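Local structure of diaminopimelate decarboxylase (Methanocaldococcus jannaschii, 1TWI) at residues V314-M319 with E349-A354; K343-K348 with K372-D377. The protein catalyses the pyridoxal-phosphate-dependent decarboxylation of meso-diaminopimelate to L-lysine, the last step of lysine biosynthesis by the diaminopimelate pathway. All blocks are in the same frame, centred on the assembly; numbering follows the deposited sequence.

In the fold
Both contacts belong to the mixed beta-sheet domain that accompanies the TIM-barrel-type pyridoxal-binding domain. Contact 1 is largely buried and pairs two neighbouring parallel strands, so backbone hydrogen bonds and apolar packing dominate, and charges appear only at its solvent-reached beginning. Contact 2 lies at the surface, where two loops meet through a lysine held by carboxylates and a carbonyl. The two share elements: 343-348 runs directly into 349-354, and 372-377 follows strand 363-371, the other neighbour of 348-354 in the sheet. The loops of contact 2 thus lie next to the start of the paired strands, touching them where E349 OE1 accepts from V373 N and where V318 packs on V373.

Contact 1: V314-M319 with E349-A354; sequences VTKWVM and EVVSIA
With its first torsion near trans (chi1 -175°) and the rest of its chain extended, K316 reaches out to E349, while W317, turned at chi1 -70°, lays its indole over S352. E349 OE2 accepts from K316 NZ on its syn lone pair, at 3.0 Å, in a salt bridge whose two side chains cross at about a right angle. A water accepts from K316 NZ and donates to E349 OE1, closing a second route between the charges; OE1 also accepts from the backbone N of V373. A long lysine and a glutamate suit this partly exposed end, where their charges can meet water.

Further along, the strands pair in parallel. S352 N donates to K316 O, V318 N to S352 O at 3.0 Å, and A354 N to V318 O with an N-H...O angle of 170°, so S352 is gripped through both its backbone N and O. S352 CB sits over the six-membered ring of W317 in a CH-pi contact, 3.8 Å from the centroid, and its OG accepts from D367 N. Such a small residue lets the indole lie close, and A354 continues the same face, its CB 3.9 Å from W317 CE3 and 4.2 Å from M319 SD. V318 and V351 pack on the other face through V318 CG2 and V351 CB, 3.8 Å apart, as beta-branched residues suited to a buried strand.

Strand 316-320 is thus an inner strand of the mixed sheet, antiparallel to 300-311 on one edge and parallel to 348-354 on the other, which in turn pairs with 363-371. L379 of strand 378-382 covers V318 and I353, while K177 and K179 of the second subunit pack on W317 and A354.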
loop_
_atom_site.group_PDB
_atom_site.type_symbol
_atom_site.label_atom_id
_atom_site.label_comp_id
_atom_site.label_asym_id
_atom_site.label_seq_id
_atom_site.Cartn_x
_atom_site.Cartn_y
_atom_site.Cartn_z
ATOM N N VAL A 314 12.915 18.197 19.023
ATOM C CA VAL A 314 13.472 18.313 17.673
ATOM C C VAL A 314 12.531 18.841 16.571
ATOM O O VAL A 314 12.999 19.351 15.550
ATOM C CB VAL A 314 14.005 16.957 17.175
ATOM C CG1 VAL A 314 12.878 15.947 17.150
ATOM C CG2 VAL A 314 14.559 17.099 15.758
ATOM N N THR A 315 11.222 18.678 16.719
ATOM C CA THR A 315 10.357 19.179 15.674
ATOM C C THR A 315 8.951 19.477 16.108
ATOM O O THR A 315 8.459 18.959 17.120
ATOM C CB THR A 315 10.354 18.232 14.391
ATOM O OG1 THR A 315 9.056 17.679 14.164
ATOM C CG2 THR A 315 11.347 17.118 14.527
ATOM N N LYS A 316 8.332 20.411 15.398
ATOM C CA LYS A 316 6.951 20.727 15.714
ATOM C C LYS A 316 6.116 19.932 14.700
ATOM O O LYS A 316 6.220 20.105 13.481
ATOM C CB LYS A 316 6.664 22.226 15.605
ATOM C CG LYS A 316 5.249 22.586 16.039
ATOM C CD LYS A 316 5.163 24.114 16.226
ATOM C CE LYS A 316 3.716 24.554 16.347
ATOM N NZ LYS A 316 3.522 25.943 16.879
ATOM N N TRP A 317 5.339 19.003 15.243
ATOM C CA TRP A 317 4.502 18.131 14.429
ATOM C C TRP A 317 3.085 18.647 14.366
ATOM O O TRP A 317 2.539 19.115 15.363
ATOM C CB TRP A 317 4.434 16.740 15.027
ATOM C CG TRP A 317 5.681 15.952 14.956
ATOM C CD1 TRP A 317 6.653 15.804 15.937
ATOM C CD2 TRP A 317 6.125 15.193 13.838
ATOM N NE1 TRP A 317 7.669 15.002 15.452
ATOM C CE2 TRP A 317 7.358 14.625 14.171
ATOM C CE3 TRP A 317 5.587 14.940 12.577
ATOM C CZ2 TRP A 317 8.062 13.820 13.279
ATOM C CZ3 TRP A 317 6.276 14.150 11.706
ATOM C CH2 TRP A 317 7.492 13.600 12.051
ATOM N N VAL A 318 2.503 18.514 13.188
ATOM C CA VAL A 318 1.134 18.909 12.898
ATOM C C VAL A 318 0.476 17.566 12.486
ATOM O O VAL A 318 0.949 16.909 11.555
ATOM C CB VAL A 318 1.182 19.963 11.733
ATOM C CG1 VAL A 318 -0.160 20.103 11.087
ATOM C CG2 VAL A 318 1.632 21.328 12.324
ATOM N N MET A 319 -0.573 17.136 13.206
ATOM C CA MET A 319 -1.204 15.846 12.918
ATOM C C MET A 319 -2.517 16.049 12.192
ATOM O O MET A 319 -3.403 16.726 12.698
ATOM C CB MET A 319 -1.499 15.079 14.219
ATOM C CG MET A 319 -0.360 15.115 15.286
ATOM S SD MET A 319 1.156 14.394 14.657
ATOM C CE MET A 319 2.059 14.038 16.266
ATOM N N GLU A 349 5.792 29.207 9.853
ATOM C CA GLU A 349 6.585 28.429 10.778
ATOM C C GLU A 349 6.953 27.144 10.056
ATOM O O GLU A 349 6.297 26.758 9.065
ATOM C CB GLU A 349 5.792 28.109 12.071
ATOM C CG GLU A 349 4.475 27.435 11.789
ATOM C CD GLU A 349 3.758 26.871 13.029
ATOM O OE1 GLU A 349 2.580 26.421 12.845
ATOM O OE2 GLU A 349 4.354 26.857 14.147
ATOM N N VAL A 350 7.986 26.482 10.549
ATOM C CA VAL A 350 8.459 25.246 9.937
ATOM C C VAL A 350 7.933 24.101 10.777
ATOM O O VAL A 350 8.116 24.101 11.996
ATOM C CB VAL A 350 10.017 25.187 9.916
ATOM C CG1 VAL A 350 10.491 23.840 9.416
ATOM C CG2 VAL A 350 10.552 26.310 9.018
ATOM N N VAL A 351 7.268 23.145 10.128
ATOM C CA VAL A 351 6.690 21.995 10.822
ATOM C C VAL A 351 6.796 20.730 9.966
ATOM O O VAL A 351 7.070 20.814 8.772
ATOM C CB VAL A 351 5.151 22.177 11.118
ATOM C CG1 VAL A 351 4.879 23.370 12.024
ATOM C CG2 VAL A 351 4.386 22.338 9.796
ATOM N N SER A 352 6.572 19.570 10.589
ATOM C CA SER A 352 6.550 18.286 9.880
ATOM C C SER A 352 5.068 17.848 9.967
ATOM O O SER A 352 4.390 18.107 10.955
ATOM C CB SER A 352 7.487 17.289 10.551
ATOM O OG SER A 352 8.851 17.681 10.348
ATOM N N ILE A 353 4.550 17.234 8.913
ATOM C CA ILE A 353 3.120 16.912 8.864
ATOM C C ILE A 353 2.936 15.402 8.845
ATOM O O ILE A 353 3.490 14.738 7.981
ATOM C CB ILE A 353 2.444 17.452 7.543
ATOM C CG1 ILE A 353 2.492 19.008 7.445
ATOM C CG2 ILE A 353 0.970 17.108 7.547
ATOM C CD1 ILE A 353 3.718 19.553 6.828
ATOM N N ALA A 354 2.141 14.878 9.758
ATOM C CA ALA A 354 1.917 13.419 9.819
ATOM C C ALA A 354 0.452 13.014 9.888
ATOM O O ALA A 354 -0.390 13.780 10.371
ATOM C CB ALA A 354 2.615 12.854 11.079
HETATM O O HOH W 1 1.393 26.158 15.169
HETATM O O HOH W 2 9.691 21.884 13.071
#

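Contact 2: K343-K348 with K372-D377; sequences KVKNEK and KVEVGD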
loop_
_atom_site.group_PDB
_atom_site.type_symbol
_atom_site.label_atom_id
_atom_site.label_comp_id
_atom_site.label_asym_id
_atom_site.label_seq_id
_atom_site.Cartn_x
_atom_site.Cartn_y
_atom_site.Cartn_z
ATOM N N LYS A 343 -5.436 28.311 4.569
ATOM C CA LYS A 343 -5.715 29.672 5.045
ATOM C C LYS A 343 -4.418 30.449 5.157
ATOM O O LYS A 343 -3.491 29.988 5.812
ATOM C CB LYS A 343 -6.358 29.651 6.442
ATOM C CG LYS A 343 -6.766 31.056 7.007
ATOM C CD LYS A 343 -7.923 31.745 6.212
ATOM C CE LYS A 343 -8.110 33.255 6.626
ATOM N NZ LYS A 343 -6.978 34.090 6.058
ATOM N N VAL A 344 -4.373 31.631 4.543
ATOM C CA VAL A 344 -3.193 32.485 4.627
ATOM C C VAL A 344 -3.202 33.091 6.026
ATOM O O VAL A 344 -4.279 33.487 6.550
ATOM C CB VAL A 344 -3.288 33.626 3.605
ATOM C CG1 VAL A 344 -2.300 34.753 3.968
ATOM C CG2 VAL A 344 -3.013 33.056 2.227
ATOM N N LYS A 345 -2.028 33.127 6.657
ATOM C CA LYS A 345 -1.905 33.673 8.011
ATOM C C LYS A 345 -0.838 34.807 7.989
ATOM O O LYS A 345 -0.120 34.980 7.004
ATOM C CB LYS A 345 -1.420 32.571 8.957
ATOM C CG LYS A 345 -2.307 31.289 9.036
ATOM C CD LYS A 345 -3.703 31.604 9.624
ATOM C CE LYS A 345 -4.482 30.270 9.993
ATOM N NZ LYS A 345 -3.805 29.421 11.061
ATOM N N ASN A 346 -0.696 35.543 9.079
ATOM C CA ASN A 346 0.299 36.621 9.089
ATOM C C ASN A 346 1.548 36.164 9.807
ATOM O O ASN A 346 2.325 36.964 10.297
ATOM C CB ASN A 346 -0.277 37.867 9.744
ATOM C CG ASN A 346 -1.350 38.502 8.880
ATOM O OD1 ASN A 346 -1.136 38.772 7.681
ATOM N ND2 ASN A 346 -2.529 38.738 9.482
ATOM N N GLU A 347 1.737 34.852 9.842
ATOM C CA GLU A 347 2.876 34.252 10.491
ATOM C C GLU A 347 3.140 32.932 9.779
ATOM O O GLU A 347 2.176 32.290 9.354
ATOM C CB GLU A 347 2.547 33.988 11.980
ATOM C CG GLU A 347 3.714 33.404 12.726
ATOM C CD GLU A 347 3.433 33.156 14.212
ATOM O OE1 GLU A 347 4.191 32.375 14.835
ATOM O OE2 GLU A 347 2.471 33.724 14.755
ATOM N N LYS A 348 4.412 32.540 9.652
ATOM C CA LYS A 348 4.792 31.270 9.032
ATOM C C LYS A 348 5.673 30.510 10.013
ATOM O O LYS A 348 6.224 31.089 10.931
ATOM C CB LYS A 348 5.539 31.509 7.734
ATOM C CG LYS A 348 4.695 32.147 6.652
ATOM C CD LYS A 348 5.622 32.278 5.409
ATOM C CE LYS A 348 5.066 33.229 4.332
ATOM N NZ LYS A 348 3.629 32.895 3.964
ATOM N N LYS A 372 1.131 29.635 9.565
ATOM C CA LYS A 372 0.900 29.194 10.938
ATOM C C LYS A 372 -0.279 28.222 11.058
ATOM O O LYS A 372 -1.414 28.584 10.781
ATOM C CB LYS A 372 0.657 30.417 11.822
ATOM C CG LYS A 372 0.556 30.112 13.306
ATOM C CD LYS A 372 1.904 29.956 13.927
ATOM C CE LYS A 372 1.843 29.926 15.461
ATOM N NZ LYS A 372 1.017 28.768 15.968
ATOM N N VAL A 373 0.020 27.011 11.512
ATOM C CA VAL A 373 -1.008 25.976 11.639
ATOM C C VAL A 373 -1.743 25.969 12.987
ATOM O O VAL A 373 -1.118 26.033 14.043
ATOM C CB VAL A 373 -0.391 24.566 11.350
ATOM C CG1 VAL A 373 -1.488 23.490 11.456
ATOM C CG2 VAL A 373 0.234 24.530 9.945
ATOM N N GLU A 374 -3.078 25.975 12.932
ATOM C CA GLU A 374 -3.915 25.892 14.131
ATOM C C GLU A 374 -4.814 24.653 14.015
ATOM O O GLU A 374 -5.104 24.202 12.921
ATOM C CB GLU A 374 -4.748 27.173 14.267
ATOM C CG GLU A 374 -3.789 28.405 14.339
ATOM C CD GLU A 374 -4.483 29.743 14.180
ATOM O OE1 GLU A 374 -3.943 30.678 13.475
ATOM O OE2 GLU A 374 -5.568 29.865 14.796
ATOM N N VAL A 375 -5.209 24.085 15.143
ATOM C CA VAL A 375 -6.119 22.922 15.113
ATOM C C VAL A 375 -7.334 23.401 14.388
ATOM O O VAL A 375 -7.823 24.522 14.651
ATOM C CB VAL A 375 -6.507 22.488 16.562
ATOM C CG1 VAL A 375 -7.735 21.510 16.549
ATOM C CG2 VAL A 375 -5.295 21.835 17.228
ATOM N N GLY A 376 -7.844 22.590 13.458
ATOM C CA GLY A 376 -9.042 22.991 12.732
ATOM C C GLY A 376 -8.710 23.521 11.346
ATOM O O GLY A 376 -9.577 23.633 10.468
ATOM N N ASP A 377 -7.443 23.882 11.129
ATOM C CA ASP A 377 -7.073 24.346 9.796
ATOM C C ASP A 377 -7.114 23.104 8.897
ATOM O O ASP A 377 -7.075 21.973 9.377
ATOM C CB ASP A 377 -5.630 24.891 9.796
ATOM C CG ASP A 377 -5.541 26.322 10.327
ATOM O OD1 ASP A 377 -6.620 26.954 10.472
ATOM O OD2 ASP A 377 -4.395 26.805 10.557
#
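Three oxygens of one loop converge on a single ammonium group, K345 NZ, reaching it from the backbone and from two acidic side chains. K372 O accepts from K345 NZ, and E374 OE1 and D377 OD2 each lie 2.7 Å from the same nitrogen. The two salt bridges differ in geometry: D377 OD2 offers its syn lone pair, whereas E374 OE1 is met from above its carboxylate plane, 57° out of it. A bend at chi2 and another at chi4 carry CG of K345 past K372 O and bring NZ among the oxygens. A lysine fits here because its ammonium has three N-H groups and can serve all three acceptors, and the two carboxylates would be expected to favour its charged form.

D377 OD2 has further work: it also accepts from E374 N at 2.8 Å and from N341 ND2, which fixes the aspartate's position beside the lysine. Beside this network, K372 N donates to E347 O at 2.9 Å, nearly straight at 173°. The side chains of E347 and K372 run alongside each other, pointing the same way, with E347 OE1 3.5 Å from K372 CE. The carboxylate of E347 thus lies against the CD and CE methylenes of K372, without touching its ammonium.

E374 to D377 form a type II beta turn, closed by D377 N to E374 O, in which G376 takes a positive phi of 101° that suits glycine. Together K345, E374 and D377 make a salt-bridge network that joins the loop before strand 348-354 to the type II turn between strands 363-371 and 378-382.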